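Local structure of methyltransferase 1 (Methanosarcina barkeri, 2I2X) at residues E313-H318 against G323-C328; M70-Q75 against W329-A334; F172-L177 against K448-V453. The protein transfers the methyl group of methanol to the cob(I)amide cofactor carried by its corrinoid partner protein, an early step of methanogenesis from methanol. All blocks are in the same frame, centred on the assembly; numbering follows the deposited sequence.

Contact 1: E313-H318 against G323-C328. With ZN (zinc ion), chain R; K (potassium ion), chain S.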
loop_
_atom_site.group_PDB
_atom_site.type_symbol
_atom_site.label_atom_id
_atom_site.label_comp_id
_atom_site.label_asym_id
_atom_site.label_seq_id
_atom_site.Cartn_x
_atom_site.Cartn_y
_atom_site.Cartn_z
ATOM N N GLU A 313 7.643 -2.307 7.248
ATOM C CA GLU A 313 7.360 -3.088 8.465
ATOM C C GLU A 313 6.895 -4.489 8.125
ATOM O O GLU A 313 7.559 -5.468 8.443
ATOM C CB GLU A 313 6.368 -2.367 9.385
ATOM C CG GLU A 313 5.882 -3.170 10.589
ATOM C CD GLU A 313 7.006 -3.672 11.510
ATOM O OE1 GLU A 313 6.703 -4.549 12.354
ATOM O OE2 GLU A 313 8.174 -3.202 11.409
ATOM N N SER A 314 5.754 -4.581 7.453
ATOM C CA SER A 314 5.224 -5.855 7.026
ATOM C C SER A 314 3.942 -5.694 6.211
ATOM O O SER A 314 3.158 -4.763 6.428
ATOM C CB SER A 314 4.922 -6.728 8.231
ATOM O OG SER A 314 4.809 -8.062 7.775
ATOM N N VAL A 315 3.729 -6.624 5.294
ATOM C CA VAL A 315 2.499 -6.708 4.541
ATOM C C VAL A 315 2.363 -8.159 4.088
ATOM O O VAL A 315 3.376 -8.830 3.811
ATOM C CB VAL A 315 2.550 -5.767 3.310
ATOM C CG1 VAL A 315 3.658 -6.223 2.296
ATOM C CG2 VAL A 315 1.153 -5.612 2.638
ATOM N N GLU A 316 1.124 -8.648 4.008
ATOM C CA GLU A 316 0.881 -9.972 3.440
ATOM C C GLU A 316 1.211 -9.997 1.958
ATOM O O GLU A 316 0.890 -9.069 1.239
ATOM C CB GLU A 316 -0.566 -10.419 3.624
ATOM C CG GLU A 316 -0.771 -11.834 3.101
ATOM C CD GLU A 316 -2.181 -12.274 3.186
ATOM O OE1 GLU A 316 -2.449 -13.161 4.033
ATOM O OE2 GLU A 316 -3.024 -11.711 2.422
ATOM N N TYR A 317 1.846 -11.063 1.507
ATOM C CA TYR A 317 2.085 -11.214 0.096
ATOM C C TYR A 317 0.775 -11.563 -0.638
ATOM O O TYR A 317 0.272 -12.691 -0.504
ATOM C CB TYR A 317 3.144 -12.285 -0.149
ATOM C CG TYR A 317 3.479 -12.485 -1.597
ATOM C CD1 TYR A 317 3.993 -11.432 -2.365
ATOM C CD2 TYR A 317 3.301 -13.732 -2.207
ATOM C CE1 TYR A 317 4.319 -11.605 -3.723
ATOM C CE2 TYR A 317 3.641 -13.933 -3.579
ATOM C CZ TYR A 317 4.147 -12.853 -4.320
ATOM O OH TYR A 317 4.463 -13.023 -5.646
ATOM N N HIS A 318 0.216 -10.607 -1.377
ATOM C CA HIS A 318 -0.957 -10.870 -2.206
ATOM C C HIS A 318 -1.092 -9.875 -3.362
ATOM O O HIS A 318 -0.284 -8.940 -3.476
ATOM C CB HIS A 318 -2.251 -10.995 -1.361
ATOM C CG HIS A 318 -2.709 -9.724 -0.702
ATOM N ND1 HIS A 318 -2.852 -9.612 0.668
ATOM C CD2 HIS A 318 -3.092 -8.526 -1.220
ATOM C CE1 HIS A 318 -3.292 -8.401 0.965
ATOM N NE2 HIS A 318 -3.436 -7.718 -0.161
ATOM N N GLY A 323 0.120 -4.642 -8.987
ATOM C CA GLY A 323 1.076 -5.706 -8.926
ATOM C C GLY A 323 1.071 -6.323 -7.548
ATOM O O GLY A 323 0.094 -6.254 -6.771
ATOM N N THR A 324 2.150 -6.993 -7.248
ATOM C CA THR A 324 2.153 -7.725 -6.011
ATOM C C THR A 324 2.491 -6.768 -4.861
ATOM O O THR A 324 3.219 -5.805 -4.987
ATOM C CB THR A 324 3.046 -8.938 -6.142
ATOM O OG1 THR A 324 2.302 -10.094 -5.771
ATOM C CG2 THR A 324 4.269 -8.792 -5.376
ATOM N N THR A 325 1.865 -7.008 -3.755
ATOM C CA THR A 325 2.006 -6.187 -2.584
ATOM C C THR A 325 3.452 -5.761 -2.245
ATOM O O THR A 325 3.701 -4.590 -1.882
ATOM C CB THR A 325 1.365 -6.974 -1.467
ATOM O OG1 THR A 325 0.975 -6.088 -0.445
ATOM C CG2 THR A 325 2.271 -8.042 -0.961
ATOM N N VAL A 326 4.407 -6.679 -2.420
ATOM C CA VAL A 326 5.814 -6.392 -2.164
ATOM C C VAL A 326 6.379 -5.457 -3.194
ATOM O O VAL A 326 7.330 -4.691 -2.925
ATOM C CB VAL A 326 6.716 -7.701 -2.048
ATOM C CG1 VAL A 326 6.385 -8.506 -0.743
ATOM C CG2 VAL A 326 6.646 -8.588 -3.304
ATOM N N GLN A 327 5.789 -5.500 -4.386
ATOM C CA GLN A 327 6.153 -4.554 -5.433
ATOM C C GLN A 327 5.608 -3.172 -5.181
ATOM O O GLN A 327 6.334 -2.210 -5.305
ATOM C CB GLN A 327 5.718 -5.065 -6.797
ATOM C CG GLN A 327 6.500 -6.271 -7.257
ATOM C CD GLN A 327 5.865 -6.905 -8.470
ATOM O OE1 GLN A 327 4.634 -6.893 -8.602
ATOM N NE2 GLN A 327 6.695 -7.487 -9.354
ATOM N N CYS A 328 4.345 -3.045 -4.822
ATOM C CA CYS A 328 3.800 -1.710 -4.603
ATOM C C CYS A 328 4.576 -0.999 -3.493
ATOM O O CYS A 328 5.015 0.128 -3.675
ATOM C CB CYS A 328 2.328 -1.780 -4.214
ATOM S SG CYS A 328 1.326 -2.844 -5.255
HETATM ZN ZN ZN R . -3.984 -5.807 -0.190
HETATM K K K S . 8.304 -7.146 13.168
#

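Contact 2: M70-Q75 against W329-A334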
loop_
_atom_site.group_PDB
_atom_site.type_symbol
_atom_site.label_atom_id
_atom_site.label_comp_id
_atom_site.label_asym_id
_atom_site.label_seq_id
_atom_site.Cartn_x
_atom_site.Cartn_y
_atom_site.Cartn_z
ATOM N N MET A 70 12.887 -7.949 -6.776
ATOM C CA MET A 70 14.065 -7.621 -7.590
ATOM C C MET A 70 13.613 -7.095 -8.985
ATOM O O MET A 70 14.143 -6.121 -9.508
ATOM C CB MET A 70 15.026 -8.818 -7.726
ATOM C CG MET A 70 15.615 -9.382 -6.392
ATOM S SD MET A 70 16.487 -8.148 -5.380
ATOM C CE MET A 70 17.808 -7.561 -6.450
ATOM N N GLU A 71 12.610 -7.745 -9.551
ATOM C CA GLU A 71 12.102 -7.387 -10.846
ATOM C C GLU A 71 11.638 -5.925 -10.798
ATOM O O GLU A 71 12.068 -5.110 -11.608
ATOM C CB GLU A 71 10.987 -8.374 -11.262
ATOM C CG GLU A 71 10.413 -8.178 -12.673
ATOM C CD GLU A 71 11.449 -8.305 -13.804
ATOM O OE1 GLU A 71 12.527 -8.936 -13.600
ATOM O OE2 GLU A 71 11.158 -7.756 -14.906
ATOM N N ARG A 72 10.836 -5.570 -9.801
ATOM C CA ARG A 72 10.360 -4.212 -9.731
ATOM C C ARG A 72 11.480 -3.192 -9.625
ATOM O O ARG A 72 11.439 -2.160 -10.283
ATOM C CB ARG A 72 9.387 -4.000 -8.576
ATOM C CG ARG A 72 8.739 -2.614 -8.708
ATOM C CD ARG A 72 7.729 -2.601 -9.916
ATOM N NE ARG A 72 6.548 -1.994 -9.369
ATOM C CZ ARG A 72 5.336 -2.501 -9.367
ATOM N NH1 ARG A 72 5.045 -3.603 -10.012
ATOM N NH2 ARG A 72 4.394 -1.831 -8.747
ATOM N N MET A 73 12.464 -3.466 -8.776
ATOM C CA MET A 73 13.533 -2.517 -8.533
ATOM C C MET A 73 14.247 -2.193 -9.837
ATOM O O MET A 73 14.544 -1.028 -10.092
ATOM C CB MET A 73 14.523 -3.040 -7.489
ATOM C CG MET A 73 13.985 -3.148 -6.048
ATOM S SD MET A 73 13.129 -1.667 -5.462
ATOM C CE MET A 73 14.513 -0.880 -4.801
ATOM N N VAL A 74 14.496 -3.197 -10.677
ATOM C CA VAL A 74 15.272 -2.954 -11.887
ATOM C C VAL A 74 14.387 -2.295 -12.958
ATOM O O VAL A 74 14.872 -1.522 -13.773
ATOM C CB VAL A 74 16.058 -4.228 -12.414
ATOM C CG1 VAL A 74 17.021 -4.790 -11.308
ATOM C CG2 VAL A 74 15.116 -5.303 -12.892
ATOM N N GLN A 75 13.087 -2.578 -12.917
ATOM C CA GLN A 75 12.149 -1.969 -13.849
ATOM C C GLN A 75 11.977 -0.481 -13.591
ATOM O O GLN A 75 11.618 0.255 -14.500
ATOM C CB GLN A 75 10.787 -2.660 -13.806
ATOM C CG GLN A 75 10.762 -4.051 -14.439
ATOM C CD GLN A 75 10.819 -4.070 -15.977
ATOM O OE1 GLN A 75 11.027 -3.052 -16.635
ATOM N NE2 GLN A 75 10.653 -5.257 -16.545
ATOM N N TRP A 329 4.767 -1.676 -2.346
ATOM C CA TRP A 329 5.397 -1.037 -1.205
ATOM C C TRP A 329 6.888 -0.839 -1.406
ATOM O O TRP A 329 7.414 0.184 -0.959
ATOM C CB TRP A 329 5.077 -1.736 0.102
ATOM C CG TRP A 329 3.647 -1.590 0.497
ATOM C CD1 TRP A 329 2.622 -2.490 0.256
ATOM C CD2 TRP A 329 3.055 -0.483 1.175
ATOM N NE1 TRP A 329 1.443 -1.997 0.756
ATOM C CE2 TRP A 329 1.678 -0.772 1.324
ATOM C CE3 TRP A 329 3.546 0.726 1.652
ATOM C CZ2 TRP A 329 0.792 0.104 1.935
ATOM C CZ3 TRP A 329 2.662 1.613 2.280
ATOM C CH2 TRP A 329 1.294 1.294 2.410
ATOM N N SER A 330 7.562 -1.741 -2.118
ATOM C CA SER A 330 8.985 -1.502 -2.391
ATOM C C SER A 330 9.194 -0.278 -3.260
ATOM O O SER A 330 10.133 0.495 -3.038
ATOM C CB SER A 330 9.731 -2.735 -2.956
ATOM O OG SER A 330 9.073 -3.295 -4.087
ATOM N N GLU A 331 8.319 -0.089 -4.245
ATOM C CA GLU A 331 8.404 1.089 -5.118
ATOM C C GLU A 331 8.250 2.412 -4.326
ATOM O O GLU A 331 9.056 3.332 -4.507
ATOM C CB GLU A 331 7.437 0.987 -6.324
ATOM C CG GLU A 331 7.311 2.303 -7.192
ATOM C CD GLU A 331 6.761 2.101 -8.603
ATOM O OE1 GLU A 331 6.864 0.975 -9.143
ATOM O OE2 GLU A 331 6.224 3.076 -9.190
ATOM N N THR A 332 7.256 2.497 -3.440
ATOM C CA THR A 332 7.097 3.670 -2.567
ATOM C C THR A 332 8.346 3.882 -1.657
ATOM O O THR A 332 8.894 4.993 -1.568
ATOM C CB THR A 332 5.800 3.560 -1.739
ATOM O OG1 THR A 332 4.703 3.141 -2.577
ATOM C CG2 THR A 332 5.462 4.861 -1.122
ATOM N N LEU A 333 8.818 2.818 -1.008
ATOM C CA LEU A 333 10.010 2.928 -0.189
ATOM C C LEU A 333 11.183 3.443 -1.003
ATOM O O LEU A 333 11.860 4.408 -0.609
ATOM C CB LEU A 333 10.404 1.572 0.435
ATOM C CG LEU A 333 9.441 0.936 1.426
ATOM C CD1 LEU A 333 9.806 -0.456 1.651
ATOM C CD2 LEU A 333 9.363 1.717 2.753
ATOM N N ALA A 334 11.417 2.822 -2.153
ATOM C CA ALA A 334 12.567 3.214 -2.957
ATOM C C ALA A 334 12.463 4.666 -3.427
ATOM O O ALA A 334 13.474 5.365 -3.544
ATOM C CB ALA A 334 12.752 2.281 -4.129
#

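Contact 3: F172-L177 against K448-V453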
loop_
_atom_site.group_PDB
_atom_site.type_symbol
_atom_site.label_atom_id
_atom_site.label_comp_id
_atom_site.label_asym_id
_atom_site.label_seq_id
_atom_site.Cartn_x
_atom_site.Cartn_y
_atom_site.Cartn_z
ATOM N N PHE A 172 6.198 -6.519 31.580
ATOM C CA PHE A 172 5.685 -5.392 30.793
ATOM C C PHE A 172 4.180 -5.511 30.522
ATOM O O PHE A 172 3.431 -4.540 30.706
ATOM C CB PHE A 172 6.438 -5.210 29.454
ATOM C CG PHE A 172 5.710 -4.302 28.491
ATOM C CD1 PHE A 172 5.922 -2.927 28.526
ATOM C CD2 PHE A 172 4.744 -4.817 27.622
ATOM C CE1 PHE A 172 5.232 -2.081 27.707
ATOM C CE2 PHE A 172 4.023 -3.968 26.794
ATOM C CZ PHE A 172 4.277 -2.593 26.836
ATOM N N ASP A 173 3.741 -6.685 30.069
ATOM C CA ASP A 173 2.328 -6.892 29.713
ATOM C C ASP A 173 1.391 -6.646 30.878
ATOM O O ASP A 173 0.299 -6.085 30.696
ATOM C CB ASP A 173 2.103 -8.298 29.199
ATOM C CG ASP A 173 2.573 -8.487 27.770
ATOM O OD1 ASP A 173 2.706 -7.497 27.002
ATOM O OD2 ASP A 173 2.800 -9.661 27.410
ATOM N N TYR A 174 1.818 -7.105 32.065
ATOM C CA TYR A 174 1.154 -6.813 33.322
ATOM C C TYR A 174 1.203 -5.316 33.650
ATOM O O TYR A 174 0.159 -4.708 33.859
ATOM C CB TYR A 174 1.748 -7.673 34.463
ATOM C CG TYR A 174 1.224 -7.338 35.846
ATOM C CD1 TYR A 174 1.937 -6.469 36.676
ATOM C CD2 TYR A 174 0.008 -7.875 36.317
ATOM C CE1 TYR A 174 1.468 -6.140 37.947
ATOM C CE2 TYR A 174 -0.479 -7.564 37.605
ATOM C CZ TYR A 174 0.265 -6.689 38.416
ATOM O OH TYR A 174 -0.155 -6.340 39.696
ATOM N N ALA A 175 2.401 -4.725 33.686
ATOM C CA ALA A 175 2.577 -3.298 34.009
ATOM C C ALA A 175 1.837 -2.316 33.081
ATOM O O ALA A 175 1.258 -1.331 33.562
ATOM C CB ALA A 175 4.048 -2.951 34.056
ATOM N N VAL A 176 1.866 -2.570 31.764
ATOM C CA VAL A 176 1.286 -1.620 30.813
ATOM C C VAL A 176 -0.239 -1.476 30.920
ATOM O O VAL A 176 -0.790 -0.452 30.558
ATOM C CB VAL A 176 1.743 -1.879 29.343
ATOM C CG1 VAL A 176 0.952 -2.991 28.674
ATOM C CG2 VAL A 176 1.675 -0.595 28.566
ATOM N N LEU A 177 -0.912 -2.505 31.414
ATOM C CA LEU A 177 -2.359 -2.418 31.620
ATOM C C LEU A 177 -2.717 -1.660 32.906
ATOM O O LEU A 177 -3.890 -1.451 33.178
ATOM C CB LEU A 177 -2.980 -3.818 31.639
ATOM C CG LEU A 177 -3.475 -4.498 30.349
ATOM C CD1 LEU A 177 -3.191 -3.737 29.059
ATOM C CD2 LEU A 177 -2.975 -5.922 30.238
ATOM N N LYS A 448 7.314 -11.200 41.573
ATOM C CA LYS A 448 7.129 -12.595 41.969
ATOM C C LYS A 448 5.723 -12.819 42.534
ATOM O O LYS A 448 5.031 -13.761 42.174
ATOM C CB LYS A 448 8.153 -12.982 42.997
ATOM C CG LYS A 448 9.400 -13.616 42.433
ATOM C CD LYS A 448 10.412 -13.768 43.571
ATOM C CE LYS A 448 10.827 -15.223 43.785
ATOM N NZ LYS A 448 12.299 -15.286 44.091
ATOM N N SER A 449 5.290 -11.913 43.394
ATOM C CA SER A 449 4.001 -12.024 44.038
ATOM C C SER A 449 2.865 -11.642 43.069
ATOM O O SER A 449 1.863 -12.359 42.971
ATOM C CB SER A 449 4.002 -11.171 45.317
ATOM O OG SER A 449 2.697 -10.950 45.806
ATOM N N GLU A 450 3.029 -10.544 42.330
ATOM C CA GLU A 450 1.948 -10.036 41.460
ATOM C C GLU A 450 1.771 -10.717 40.111
ATOM O O GLU A 450 0.681 -10.684 39.560
ATOM C CB GLU A 450 2.041 -8.527 41.277
ATOM C CG GLU A 450 1.945 -7.773 42.602
ATOM C CD GLU A 450 1.754 -6.285 42.428
ATOM O OE1 GLU A 450 1.536 -5.812 41.275
ATOM O OE2 GLU A 450 1.821 -5.581 43.459
ATOM N N VAL A 451 2.822 -11.341 39.586
ATOM C CA VAL A 451 2.777 -11.874 38.229
ATOM C C VAL A 451 3.172 -13.331 38.216
ATOM O O VAL A 451 4.356 -13.642 38.172
ATOM C CB VAL A 451 3.759 -11.125 37.313
ATOM C CG1 VAL A 451 3.585 -11.569 35.840
ATOM C CG2 VAL A 451 3.614 -9.629 37.477
ATOM N N LYS A 452 2.200 -14.232 38.225
ATOM C CA LYS A 452 2.522 -15.654 38.416
ATOM C C LYS A 452 3.383 -16.294 37.334
ATOM O O LYS A 452 4.116 -17.232 37.629
ATOM C CB LYS A 452 1.270 -16.502 38.702
ATOM C CG LYS A 452 0.749 -16.321 40.151
ATOM C CD LYS A 452 1.757 -16.882 41.190
ATOM C CE LYS A 452 1.360 -16.586 42.639
ATOM N NZ LYS A 452 2.168 -15.461 43.191
ATOM N N VAL A 453 3.303 -15.783 36.103
ATOM C CA VAL A 453 4.088 -16.310 34.984
ATOM C C VAL A 453 5.553 -15.865 35.006
ATOM O O VAL A 453 6.339 -16.365 34.202
ATOM C CB VAL A 453 3.465 -15.986 33.567
ATOM C CG1 VAL A 453 2.135 -16.747 33.324
ATOM C CG2 VAL A 453 3.276 -14.486 33.363
#

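Contact 1: E313-H318 against G323-C328
His318 works in two directions at once: its carbonyl O accepts the N-H of Thr325, the first residue of helix 325-345, while its ring reaches a zinc ion shared between two subunits. The backbone bond, Thr325 N to His318 O, measures 2.9 Å and is close to straight (163° at the hydrogen). NE2 of His318 binds the zinc at 2.0 Å, and Glu320 together with His318 and Glu320 of the second subunit completes the site. Across the ring, ND1 donates to Glu316 OE2 over 2.7 Å, arriving at that oxygen's anti lone pair; this His-carboxylate pair, with the zinc bond, holds the ring's rotation and probably strengthens NE2 as a metal ligand. A small antiparallel hairpin, strand 319-320 against strand 323-324, bridges the two segments, its second strand running straight into helix 325-345. Val315 and Thr325 reach toward each other tip to tip, Val315 CG2 lying 3.1 Å from Thr325 OG1. Tyr317 packs from the loop onto the helix start. With CG anti to the backbone N (chi1 -179°), its ring crosses Thr324 and Val326 obliquely, CE1 coming 3.8 Å from Val326 CG2, and its OH is hydrogen-bonded to OD2 of Asp68 in helix 55-76. Replacing Tyr317 by an alanine would probably strip Asp68 of this hydroxyl partner and leave a gap beside Val326. Glu313 OE1 lies 3.2 Å from a potassium ion also bound by Glu86 and Glu164.

Contact 2: M70-Q75 against W329-A334
Arg72 and Met73 meet Glu331 and Ala334 in a buried packing of two outer helices of the TIM barrel, helix 55-76 against helix 325-345. The short segments run in roughly the same direction, their axes 9.8 Å apart at closest approach and crossing at -43°. One ion pair and one apolar patch hold them together. In the first, Arg72 NE donates to Glu331 OE1 over 3.0 Å, meeting that oxygen nearly along its C-O bond. The oxygen stands at the edge of the guanidinium but is tilted 26° from its plane. Carboxylate and guanidinium planes are 74° apart, and NE alone makes the bond to this acid, so it is not the two-pronged, coplanar kind of salt bridge. Arg72 bends at chi2 and chi3 to bring NE to the acid, whereas Glu331 arrives extended beyond CG.

Such helices flank neighbouring strands of the barrel: strand 40-43 leads into one, strand 309-311 precedes the other, and the two strands lie side by side in the parallel sheet. On the apolar side Met73 curls over toward the partner helix, its CE resting 3.7 Å from Ala334 CB and its SD 4.4 Å from Ser330 CB. Pro41 of strand 40-43 touches both Met73 and Ala334, as does Phe78, so barrel residues as well as the facing helix pack against the Met73 side chain.

Glu331 has further duties at the dimer interface. Its OE1, besides Arg72, is bonded by Ser296 of the second subunit, and OE2 accepts the backbone N-H of Asp297 of that subunit; Arg72 in turn sends NH2 to the carbonyl O of Gly322.

Contact 3: F172-L177 against K448-V453
The short helix 169-176, which also supplies Asp173 to the corrinoid pocket, is joined to the end of the chain's last helix, 436-450, by Tyr174 meeting Glu450 and Val451. Tyr174 carries its side of the contact alone. Its CG stands anti to the backbone N (chi1 174°), sending the ring out toward the partner. Val451 CG2 sits over one ring face in a CH-pi contact, 3.9 Å from the ring centroid and 23° off the normal, displaced toward the rim on the CD1 and CG side of the ring. Tyr174 OH donates to Glu450 OE1 at the ring edge. The modelled separation of 2.4 Å is very short, so the bond's exact length is doubtful. Ring and carboxylate planes are well rotated from each other, and the two side chains cross at about a right angle.

Val451 is the first residue to depart from helical geometry, so the two gripping residues straddle a helix C-terminus: Glu450 closes the helix, and Val451 begins the tail beyond it. Lys452, next in that tail, folds back so that NZ donates to Ser449 O over 3.1 Å, a bond made well off the carbonyl plane. Glu450 has a second partner too, since its OE2 forms a salt bridge with Lys446 one turn earlier. Beside Tyr174 in sequence, OD2 of Asp173 takes part in a weak hydrogen bond with the corrinoid.

Contacts 1 and 2 are neighbours, their centres 11 Å apart, and both use helix 325-345: the first secures its beginning, the second the following turns. They meet where Gln327 CB packs 3.6 Å from Arg72 NH1, and each extends to the second subunit, one through shared zinc, the other through hydrogen bonds of Glu331 to that subunit. Contact 3 lies about 44 Å from contact 2, centre to centre, across the chain's middle, and joins different helices. The most fully buried is contact 2, all of whose touching residues are buried; contacts 1 and 3 are only partly so. Contact 1 combines one backbone bond and side-chain packing with a metal site at its border, whereas contact 3 rests on one tyrosine against a helix end.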